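Local coordinates for trafficking protein particle complex subunit 3 (Naegleria fowleri, PDB 6AQ3), which is probably a core subunit of the TRAPP tethering complex, which acts in vesicle traffic, and carries a covalently bound palmitic acid, at residues I52-E57 with R140-I146; T115-F121 with Q176-R182. All coordinates share one frame; numbering follows the deposited sequence. Where two conformers were deposited one is given.

How the interactions relate
Both contacts belong to the TRAPP-component fold of a single chain. They lie about 16 Å apart, centre to centre, and their nearest atoms are about 6 Å apart without touching. The segments alternate along the chain: 52-57, 115-121, 140-146, then 176-182. Interaction 1 ties helix 49-75 to the loop between helices 134-138 and 146-157. Interaction 2 pairs the two central strands of a four-stranded antiparallel sheet. Tyr166 of strand 160-168 lies next to both, meeting Tyr142 and Asn145 in the first and Phe121 and Ile179 in the second. Ile146 touches a bound palmitic acid, which places interaction 1 beside a lipid.

Interaction 1 (I52-E57 with R140-I146); sequences INTQLE and RLYYSNI
Three hydrogen bonds join Asn53 to the segment 140-146. Two come from its side-chain amide, which reads the backbone of the loop. Asn53 OD1 accepts from Tyr142 N at 2.8 Å, in a nearly straight bond (171° at the hydrogen). Asn53 ND2 donates a hydrogen bond to Arg140 O at 3.2 Å, and that oxygen lies in the plane of the Asn53 amide. Donor and acceptor of one amide are thus both used, which fixes its rotation. CG of Asn53 stands anti to its carbonyl carbon (chi1 -73°), and this carries the amide across to the loop.

The third bond uses the backbone of Asn53. Asn145 ND2 donates a hydrogen bond to Asn53 O at 2.8 Å, coming from above the carbonyl plane. The same oxygen accepts the helical bond from Glu57 N, so two donors grip it.

The loop leaves helix 134-138 through a Schellman motif at Arg140, whose phi is positive. It then makes a type I beta turn from Tyr142 to Asn145 and enters helix 146-157. Asn53 of helix 49-75 thus bonds to both ends of the connection between helices 134-138 and 146-157.

Apolar contacts lie beside the polar ones. Ile52 CG2 meets Leu141 CD1 at 3.7 Å, the two side chains crossing at a slant. Leu56 CB rests on Asn145 CB at 3.9 Å, while Leu56 CD1 reaches the carbonyls of Tyr142 and Tyr143. Leu56 O receives a CA-H...O contact from Ile146 CA at 3.3 Å.

Within the loop, Arg140 NH2 bonds Tyr142 OH at 2.9 Å, with the hydroxyl near the guanidinium plane. The Tyr142 ring also meets the ring of Tyr166. Glu57 turns its carboxylate away, to a salt bridge with Arg152.

Interaction 2 (T115-F121 with Q176-R182); sequences TEYSIVF and QSEIRVR
Arg180 reaches across to Glu116 and Ser118 on the neighbouring strand. Beyond CB, Arg180 CG lies 4.2 Å from Tyr117 O. The bend at chi2 (66°) turns the chain toward strand 116-121. Arg180 CD then comes within 3.1 Å of Ser118 OG and 3.5 Å of Tyr117 O. NE makes only a weak bond to Glu116 OE2. Arg180 NH2 forms the main salt-bridge bond to Glu116 OE2 at 2.7 Å, meeting it nearly along its C-O axis. The carboxylate and guanidinium planes stand 85° apart. Arg180 NH1 donates a hydrogen bond to Ser118 OG at 2.7 Å, close to the guanidinium plane, and also bonds Asn109 O. Ser118 OG donates to the anti lone pair of Glu178 OE2. This chain of bonds runs along the face that carries these four side chains.

The other face is mostly apolar. Val181 CB sits over the Tyr117 ring, 4.0 Å from its centroid. Ser177 CB lies over the centre of the Phe121 ring. Ile179 CD1 comes to the edge of that ring, 3.9 Å from Phe121 CE1. Ile92 of helix 85-101 covers Tyr117 and Ile119.

Six backbone hydrogen bonds join the pairs Tyr117-Val181, Ile119-Ile179 and Phe121-Ser177. Non-hydrogen-bonded pairs alternate with them. These are two central strands of an antiparallel sheet packed against helix 85-101, consistent with the alpha + beta fold of TRAPP subunits.

Interaction 1 (I52-E57 with R140-I146)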
ATOM      1  N   ILE C  52      -0.398  -4.076  18.125  1.00 37.44           N
ATOM      2  CA  ILE C  52      -0.102  -3.572  16.786  1.00 38.81           C
ATOM      3  C   ILE C  52       0.500  -4.676  15.934  1.00 37.43           C
ATOM      4  O   ILE C  52       0.080  -4.905  14.793  1.00 43.21           O
ATOM      5  CB  ILE C  52       0.844  -2.364  16.855  1.00 34.10           C
ATOM      6  CG1 ILE C  52       0.147  -1.180  17.494  1.00 37.02           C
ATOM      7  CG2 ILE C  52       1.415  -2.051  15.441  1.00 33.21           C
ATOM      8  CD1 ILE C  52       1.049   0.012  17.655  1.00 41.96           C
ATOM      9  N   ASN C  53       1.519  -5.354  16.463  1.00 35.38           N
ATOM     10  CA  ASN C  53       2.095  -6.497  15.758  1.00 41.40           C
ATOM     11  C   ASN C  53       1.001  -7.478  15.333  1.00 43.92           C
ATOM     12  O   ASN C  53       0.923  -7.884  14.168  1.00 46.78           O
ATOM     13  CB  ASN C  53       3.136  -7.195  16.652  1.00 33.14           C
ATOM     14  CG  ASN C  53       4.420  -6.376  16.780  1.00 41.68           C
ATOM     15  OD1 ASN C  53       4.649  -5.440  15.994  1.00 47.01           O
ATOM     16  ND2 ASN C  53       5.293  -6.761  17.712  1.00 33.87           N
ATOM     17  N   THR C  54       0.111  -7.824  16.263  1.00 50.13           N
ATOM     18  CA  THR C  54      -0.934  -8.807  15.985  1.00 46.26           C
ATOM     19  C   THR C  54      -1.907  -8.332  14.910  1.00 48.82           C
ATOM     20  O   THR C  54      -2.285  -9.110  14.028  1.00 46.20           O
ATOM     21  CB  THR C  54      -1.658  -9.140  17.283  1.00 45.33           C
ATOM     22  OG1 THR C  54      -0.718  -9.765  18.165  1.00 47.49           O
ATOM     23  CG2 THR C  54      -2.860 -10.057  17.032  1.00 39.29           C
ATOM     24  N   GLN C  55      -2.335  -7.069  14.961  1.00 48.19           N
ATOM     25  CA  GLN C  55      -3.261  -6.578  13.946  0.51 48.72           C
ATOM     26  C   GLN C  55      -2.612  -6.502  12.569  1.00 49.91           C
ATOM     27  O   GLN C  55      -3.288  -6.700  11.549  1.00 45.07           O
ATOM     28  CB  GLN C  55      -3.803  -5.215  14.358  0.51 51.44           C
ATOM     29  CG  GLN C  55      -4.905  -5.326  15.371  0.51 59.63           C
ATOM     30  CD  GLN C  55      -6.095  -6.066  14.804  0.51 59.55           C
ATOM     31  OE1 GLN C  55      -6.595  -5.717  13.726  0.51 55.53           O
ATOM     32  NE2 GLN C  55      -6.548  -7.105  15.512  0.51 58.69           N
ATOM     33  N   LEU C  56      -1.311  -6.199  12.512  1.00 43.02           N
ATOM     34  CA  LEU C  56      -0.621  -6.183  11.233  1.00 39.45           C
ATOM     35  C   LEU C  56      -0.599  -7.585  10.638  1.00 47.01           C
ATOM     36  O   LEU C  56      -0.793  -7.766   9.428  1.00 45.53           O
ATOM     37  CB  LEU C  56       0.802  -5.626  11.413  1.00 36.16           C
ATOM     38  CG  LEU C  56       0.885  -4.115  11.674  1.00 39.68           C
ATOM     39  CD1 LEU C  56       2.322  -3.619  11.997  1.00 36.37           C
ATOM     40  CD2 LEU C  56       0.312  -3.384  10.447  1.00 36.08           C
ATOM     41  N   GLU C  57      -0.396  -8.594  11.490  1.00 45.02           N
ATOM     42  CA  GLU C  57      -0.404  -9.971  11.029  1.00 44.72           C
ATOM     43  C   GLU C  57      -1.779 -10.375  10.515  1.00 43.74           C
ATOM     44  O   GLU C  57      -1.889 -11.025   9.469  1.00 50.19           O
ATOM     45  CB  GLU C  57       0.023 -10.891  12.165  1.00 43.53           C
ATOM     46  CG  GLU C  57       0.487 -12.267  11.712  1.00 45.50           C
ATOM     47  CD  GLU C  57      -0.665 -13.230  11.451  1.00 50.16           C
ATOM     48  OE1 GLU C  57      -1.813 -12.921  11.854  1.00 46.58           O
ATOM     49  OE2 GLU C  57      -0.413 -14.293  10.833  1.00 55.27           O
ATOM     50  N   ARG C 140       9.868  -3.468  20.694  1.00 47.43           N
ATOM     51  CA  ARG C 140       9.982  -4.463  19.622  1.00 44.77           C
ATOM     52  C   ARG C 140       8.740  -4.481  18.722  1.00 51.00           C
ATOM     53  O   ARG C 140       8.141  -5.528  18.458  1.00 51.89           O
ATOM     54  CB  ARG C 140      10.286  -5.859  20.188  1.00 41.76           C
ATOM     55  CG  ARG C 140      11.748  -5.952  20.628  1.00 51.65           C
ATOM     56  CD  ARG C 140      12.239  -7.341  20.968  1.00 52.74           C
ATOM     57  NE  ARG C 140      12.493  -8.079  19.731  1.00 61.19           N
ATOM     58  CZ  ARG C 140      13.634  -8.021  19.046  1.00 57.53           C
ATOM     59  NH1 ARG C 140      14.631  -7.244  19.466  1.00 60.87           N
ATOM     60  NH2 ARG C 140      13.776  -8.719  17.931  1.00 45.17           N
ATOM     61  N   LEU C 141       8.392  -3.315  18.191  1.00 46.87           N
ATOM     62  CA  LEU C 141       7.496  -3.295  17.043  1.00 40.90           C
ATOM     63  C   LEU C 141       8.122  -4.076  15.898  1.00 46.62           C
ATOM     64  O   LEU C 141       9.317  -3.937  15.609  1.00 47.52           O
ATOM     65  CB  LEU C 141       7.257  -1.852  16.590  1.00 41.09           C
ATOM     66  CG  LEU C 141       6.605  -1.630  15.231  1.00 41.59           C
ATOM     67  CD1 LEU C 141       5.122  -1.932  15.330  1.00 41.28           C
ATOM     68  CD2 LEU C 141       6.871  -0.189  14.751  1.00 47.27           C
ATOM     69  N   TYR C 142       7.322  -4.906  15.245  1.00 45.39           N
ATOM     70  CA  TYR C 142       7.764  -5.547  14.010  1.00 45.71           C
ATOM     71  C   TYR C 142       7.064  -4.825  12.863  1.00 44.66           C
ATOM     72  O   TYR C 142       5.985  -5.223  12.398  1.00 44.91           O
ATOM     73  CB  TYR C 142       7.493  -7.045  14.030  1.00 46.44           C
ATOM     74  CG  TYR C 142       8.491  -7.795  14.877  1.00 48.27           C
ATOM     75  CD1 TYR C 142       9.859  -7.730  14.591  1.00 48.03           C
ATOM     76  CD2 TYR C 142       8.071  -8.602  15.946  1.00 47.93           C
ATOM     77  CE1 TYR C 142      10.795  -8.434  15.361  1.00 47.93           C
ATOM     78  CE2 TYR C 142       9.001  -9.313  16.731  1.00 44.63           C
ATOM     79  CZ  TYR C 142      10.360  -9.218  16.426  1.00 49.23           C
ATOM     80  OH  TYR C 142      11.290  -9.898  17.172  1.00 45.98           O
ATOM     81  N   TYR C 143       7.734  -3.772  12.390  1.00 40.16           N
ATOM     82  CA  TYR C 143       7.175  -2.846  11.412  1.00 39.88           C
ATOM     83  C   TYR C 143       6.541  -3.558  10.220  1.00 39.50           C
ATOM     84  O   TYR C 143       5.485  -3.139   9.736  1.00 34.92           O
ATOM     85  CB  TYR C 143       8.280  -1.905  10.938  1.00 42.55           C
ATOM     86  CG  TYR C 143       7.784  -0.787  10.053  1.00 41.43           C
ATOM     87  CD1 TYR C 143       7.288   0.396  10.595  1.00 44.40           C
ATOM     88  CD2 TYR C 143       7.786  -0.930   8.677  1.00 39.36           C
ATOM     89  CE1 TYR C 143       6.829   1.434   9.770  1.00 44.24           C
ATOM     90  CE2 TYR C 143       7.335   0.065   7.868  1.00 46.12           C
ATOM     91  CZ  TYR C 143       6.854   1.244   8.411  1.00 45.29           C
ATOM     92  OH  TYR C 143       6.398   2.211   7.563  1.00 50.60           O
ATOM     93  N   SER C 144       7.168  -4.635   9.734  1.00 40.06           N
ATOM     94  CA  SER C 144       6.718  -5.366   8.552  1.00 38.06           C
ATOM     95  C   SER C 144       5.934  -6.634   8.875  1.00 40.65           C
ATOM     96  O   SER C 144       5.887  -7.543   8.038  1.00 41.61           O
ATOM     97  CB  SER C 144       7.906  -5.747   7.682  1.00 37.37           C
ATOM     98  OG  SER C 144       8.550  -4.604   7.200  1.00 49.96           O
ATOM     99  N   ASN C 145       5.261  -6.689  10.030  1.00 35.08           N
ATOM    100  CA  ASN C 145       4.635  -7.935  10.463  1.00 37.44           C
ATOM    101  C   ASN C 145       3.554  -8.410   9.505  1.00 49.86           C
ATOM    102  O   ASN C 145       3.240  -9.613   9.486  1.00 47.34           O
ATOM    103  CB  ASN C 145       4.040  -7.782  11.857  1.00 38.44           C
ATOM    104  CG  ASN C 145       4.238  -9.034  12.703  1.00 43.33           C
ATOM    105  OD1 ASN C 145       5.202  -9.768  12.501  1.00 43.42           O
ATOM    106  ND2 ASN C 145       3.349  -9.259  13.676  1.00 46.62           N
ATOM    107  N   ILE C 146       3.013  -7.507   8.679  1.00 42.82           N
ATOM    108  CA  ILE C 146       2.039  -7.895   7.666  1.00 42.83           C
ATOM    109  C   ILE C 146       2.564  -9.042   6.800  1.00 47.72           C
ATOM    110  O   ILE C 146       1.777  -9.829   6.263  1.00 48.90           O
ATOM    111  CB  ILE C 146       1.654  -6.670   6.823  1.00 41.69           C
ATOM    112  CG1 ILE C 146       0.377  -6.944   6.039  1.00 49.76           C
ATOM    113  CG2 ILE C 146       2.777  -6.327   5.849  1.00 38.54           C
ATOM    114  CD1 ILE C 146      -0.305  -5.679   5.565  1.00 57.03           C
TER

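Interaction 2 (T115-F121 with Q176-R182)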
ATOM      1  N   THR C 115      10.334 -29.251   9.709  1.00 64.95           N
ATOM      2  CA  THR C 115       9.081 -28.559   9.970  1.00 72.52           C
ATOM      3  C   THR C 115       9.293 -27.088  10.304  1.00 71.18           C
ATOM      4  O   THR C 115       8.317 -26.373  10.549  1.00 77.82           O
ATOM      5  CB  THR C 115       8.312 -29.248  11.099  1.00 73.88           C
ATOM      6  OG1 THR C 115       9.098 -29.222  12.297  1.00 75.35           O
ATOM      7  CG2 THR C 115       8.000 -30.707  10.717  1.00 68.46           C
ATOM      8  N   GLU C 116      10.541 -26.622  10.328  1.00 66.18           N
ATOM      9  CA  GLU C 116      10.846 -25.223  10.595  1.00 62.33           C
ATOM     10  C   GLU C 116      11.982 -24.765   9.702  1.00 63.94           C
ATOM     11  O   GLU C 116      12.943 -25.502   9.467  1.00 71.89           O
ATOM     12  CB  GLU C 116      11.280 -24.958  12.034  1.00 65.80           C
ATOM     13  CG  GLU C 116      10.417 -25.532  13.105  1.00 78.45           C
ATOM     14  CD  GLU C 116      10.907 -25.120  14.468  1.00 89.44           C
ATOM     15  OE1 GLU C 116      10.249 -25.466  15.474  1.00 90.32           O
ATOM     16  OE2 GLU C 116      11.960 -24.445  14.523  1.00 93.00           O
ATOM     17  N   TYR C 117      11.868 -23.535   9.227  1.00 62.06           N
ATOM     18  CA  TYR C 117      12.959 -22.871   8.544  1.00 59.63           C
ATOM     19  C   TYR C 117      12.798 -21.383   8.792  1.00 60.61           C
ATOM     20  O   TYR C 117      11.738 -20.918   9.215  1.00 65.94           O
ATOM     21  CB  TYR C 117      12.973 -23.206   7.042  1.00 64.37           C
ATOM     22  CG  TYR C 117      11.723 -22.798   6.272  1.00 64.30           C
ATOM     23  CD1 TYR C 117      11.559 -21.492   5.813  1.00 64.22           C
ATOM     24  CD2 TYR C 117      10.705 -23.713   6.014  1.00 54.17           C
ATOM     25  CE1 TYR C 117      10.419 -21.104   5.112  1.00 56.77           C
ATOM     26  CE2 TYR C 117       9.564 -23.335   5.305  1.00 57.02           C
ATOM     27  CZ  TYR C 117       9.433 -22.025   4.860  1.00 58.00           C
ATOM     28  OH  TYR C 117       8.320 -21.630   4.156  1.00 60.84           O
ATOM     29  N   SER C 118      13.860 -20.637   8.531  1.00 65.85           N
ATOM     30  CA  SER C 118      13.822 -19.187   8.612  1.00 62.32           C
ATOM     31  C   SER C 118      14.054 -18.612   7.228  1.00 60.71           C
ATOM     32  O   SER C 118      14.756 -19.210   6.403  1.00 54.03           O
ATOM     33  CB  SER C 118      14.870 -18.630   9.576  1.00 63.44           C
ATOM     34  OG  SER C 118      14.588 -19.009  10.910  1.00 66.00           O
ATOM     35  N   ILE C 119      13.462 -17.443   6.989  1.00 57.29           N
ATOM     36  CA  ILE C 119      13.677 -16.674   5.769  1.00 57.43           C
ATOM     37  C   ILE C 119      14.460 -15.434   6.182  1.00 54.94           C
ATOM     38  O   ILE C 119      13.957 -14.601   6.945  1.00 49.01           O
ATOM     39  CB  ILE C 119      12.343 -16.296   5.090  1.00 60.59           C
ATOM     40  CG1 ILE C 119      11.562 -17.544   4.654  1.00 67.31           C
ATOM     41  CG2 ILE C 119      12.580 -15.424   3.882  1.00 59.16           C
ATOM     42  CD1 ILE C 119      10.167 -17.247   4.083  1.00 61.03           C
ATOM     43  N   VAL C 120      15.694 -15.312   5.702  1.00 56.18           N
ATOM     44  CA  VAL C 120      16.565 -14.201   6.078  1.00 56.86           C
ATOM     45  C   VAL C 120      16.808 -13.310   4.871  1.00 57.95           C
ATOM     46  O   VAL C 120      16.966 -13.798   3.747  1.00 57.64           O
ATOM     47  CB  VAL C 120      17.904 -14.696   6.668  1.00 57.88           C
ATOM     48  CG1 VAL C 120      17.671 -15.397   8.009  1.00 54.31           C
ATOM     49  CG2 VAL C 120      18.612 -15.611   5.702  1.00 57.61           C
ATOM     50  N   PHE C 121      16.847 -11.996   5.109  1.00 57.54           N
ATOM     51  CA  PHE C 121      17.084 -11.021   4.052  1.00 57.32           C
ATOM     52  C   PHE C 121      17.642  -9.739   4.664  1.00 54.74           C
ATOM     53  O   PHE C 121      17.315  -9.404   5.805  1.00 62.17           O
ATOM     54  CB  PHE C 121      15.812 -10.722   3.235  1.00 50.86           C
ATOM     55  CG  PHE C 121      14.580 -10.468   4.054  1.00 45.80           C
ATOM     56  CD1 PHE C 121      13.915 -11.504   4.697  1.00 46.21           C
ATOM     57  CD2 PHE C 121      14.047  -9.185   4.123  1.00 46.42           C
ATOM     58  CE1 PHE C 121      12.761 -11.264   5.413  1.00 48.92           C
ATOM     59  CE2 PHE C 121      12.895  -8.925   4.839  1.00 43.71           C
ATOM     60  CZ  PHE C 121      12.243  -9.959   5.491  1.00 45.85           C
ATOM     61  N   GLN C 176      20.165  -8.347  10.225  1.00 55.92           N
ATOM     62  CA  GLN C 176      19.355  -8.704   9.070  1.00 59.92           C
ATOM     63  C   GLN C 176      17.928  -8.960   9.530  1.00 60.02           C
ATOM     64  O   GLN C 176      17.639  -9.022  10.727  1.00 64.69           O
ATOM     65  CB  GLN C 176      19.931  -9.941   8.376  1.00 62.17           C
ATOM     66  CG  GLN C 176      19.839 -11.184   9.236  1.00 62.09           C
ATOM     67  CD  GLN C 176      20.466 -12.398   8.581  1.00 72.14           C
ATOM     68  OE1 GLN C 176      21.285 -12.270   7.676  1.00 74.05           O
ATOM     69  NE2 GLN C 176      20.109 -13.582   9.060  1.00 72.95           N
ATOM     70  N   SER C 177      17.042  -9.157   8.557  1.00 52.51           N
ATOM     71  CA  SER C 177      15.687  -9.607   8.838  1.00 46.18           C
ATOM     72  C   SER C 177      15.660 -11.119   8.828  1.00 45.85           C
ATOM     73  O   SER C 177      16.318 -11.757   8.002  1.00 52.84           O
ATOM     74  CB  SER C 177      14.674  -9.072   7.822  1.00 42.85           C
ATOM     75  OG  SER C 177      14.536  -7.674   7.952  1.00 48.68           O
ATOM     76  N   GLU C 178      14.906 -11.686   9.762  1.00 44.62           N
ATOM     77  CA  GLU C 178      14.704 -13.119   9.827  1.00 44.88           C
ATOM     78  C   GLU C 178      13.257 -13.378  10.187  1.00 47.54           C
ATOM     79  O   GLU C 178      12.761 -12.846  11.183  1.00 45.27           O
ATOM     80  CB  GLU C 178      15.628 -13.773  10.858  1.00 50.11           C
ATOM     81  CG  GLU C 178      15.290 -15.267  11.090  1.00 61.35           C
ATOM     82  CD  GLU C 178      16.233 -15.964  12.062  1.00 63.14           C
ATOM     83  OE1 GLU C 178      17.172 -15.310  12.573  1.00 60.19           O
ATOM     84  OE2 GLU C 178      16.026 -17.174  12.317  1.00 70.61           O
ATOM     85  N   ILE C 179      12.593 -14.203   9.384  1.00 48.93           N
ATOM     86  CA  ILE C 179      11.217 -14.620   9.622  1.00 48.60           C
ATOM     87  C   ILE C 179      11.199 -16.142   9.777  1.00 50.67           C
ATOM     88  O   ILE C 179      11.759 -16.858   8.942  1.00 53.17           O
ATOM     89  CB  ILE C 179      10.303 -14.167   8.471  1.00 47.88           C
ATOM     90  CG1 ILE C 179      10.192 -12.644   8.470  1.00 43.65           C
ATOM     91  CG2 ILE C 179       8.934 -14.811   8.614  1.00 49.20           C
ATOM     92  CD1 ILE C 179       9.441 -12.064   7.280  1.00 46.19           C
ATOM     93  N   ARG C 180      10.575 -16.624  10.846  1.00 50.93           N
ATOM     94  CA  ARG C 180      10.506 -18.040  11.169  1.00 50.92           C
ATOM     95  C   ARG C 180       9.178 -18.598  10.681  1.00 53.81           C
ATOM     96  O   ARG C 180       8.129 -17.985  10.902  1.00 53.14           O
ATOM     97  CB  ARG C 180      10.616 -18.261  12.676  1.00 59.97           C
ATOM     98  CG  ARG C 180      10.841 -19.716  13.103  1.00 66.05           C
ATOM     99  CD  ARG C 180      12.200 -20.158  12.612  1.00 71.76           C
ATOM    100  NE  ARG C 180      12.631 -21.420  13.188  1.00 77.11           N
ATOM    101  CZ  ARG C 180      13.729 -22.067  12.816  1.00 78.44           C
ATOM    102  NH1 ARG C 180      14.512 -21.562  11.874  1.00 71.61           N
ATOM    103  NH2 ARG C 180      14.048 -23.220  13.394  1.00 83.71           N
ATOM    104  N   VAL C 181       9.221 -19.759  10.031  1.00 50.59           N
ATOM    105  CA  VAL C 181       8.022 -20.429   9.532  1.00 48.88           C
ATOM    106  C   VAL C 181       8.020 -21.841  10.095  1.00 53.30           C
ATOM    107  O   VAL C 181       8.952 -22.608   9.829  1.00 52.02           O
ATOM    108  CB  VAL C 181       7.972 -20.467   7.993  1.00 48.41           C
ATOM    109  CG1 VAL C 181       6.647 -21.022   7.535  1.00 40.79           C
ATOM    110  CG2 VAL C 181       8.212 -19.054   7.393  1.00 46.49           C
ATOM    111  N   ARG C 182       6.966 -22.194  10.844  1.00 59.02           N
ATOM    112  CA  ARG C 182       6.844 -23.493  11.506  1.00 68.41           C
ATOM    113  C   ARG C 182       5.529 -24.170  11.137  1.00 64.38           C
ATOM    114  O   ARG C 182       4.463 -23.550  11.202  1.00 55.93           O
ATOM    115  CB  ARG C 182       6.960 -23.333  13.024  1.00 74.55           C
ATOM    116  CG  ARG C 182       8.326 -22.781  13.414  1.00 84.29           C
ATOM    117  CD  ARG C 182       8.543 -22.580  14.902  1.00 87.91           C
ATOM    118  NE  ARG C 182       7.774 -21.444  15.411  1.00 87.08           N
ATOM    119  CZ  ARG C 182       6.664 -21.543  16.136  1.00 80.95           C
ATOM    120  NH1 ARG C 182       6.178 -22.744  16.464  1.00 69.85           N
ATOM    121  NH2 ARG C 182       6.054 -20.429  16.547  1.00 71.96           N
TER
HETATM  122  O   HOH W   1      16.097  -6.366   6.058  1.00 56.97           O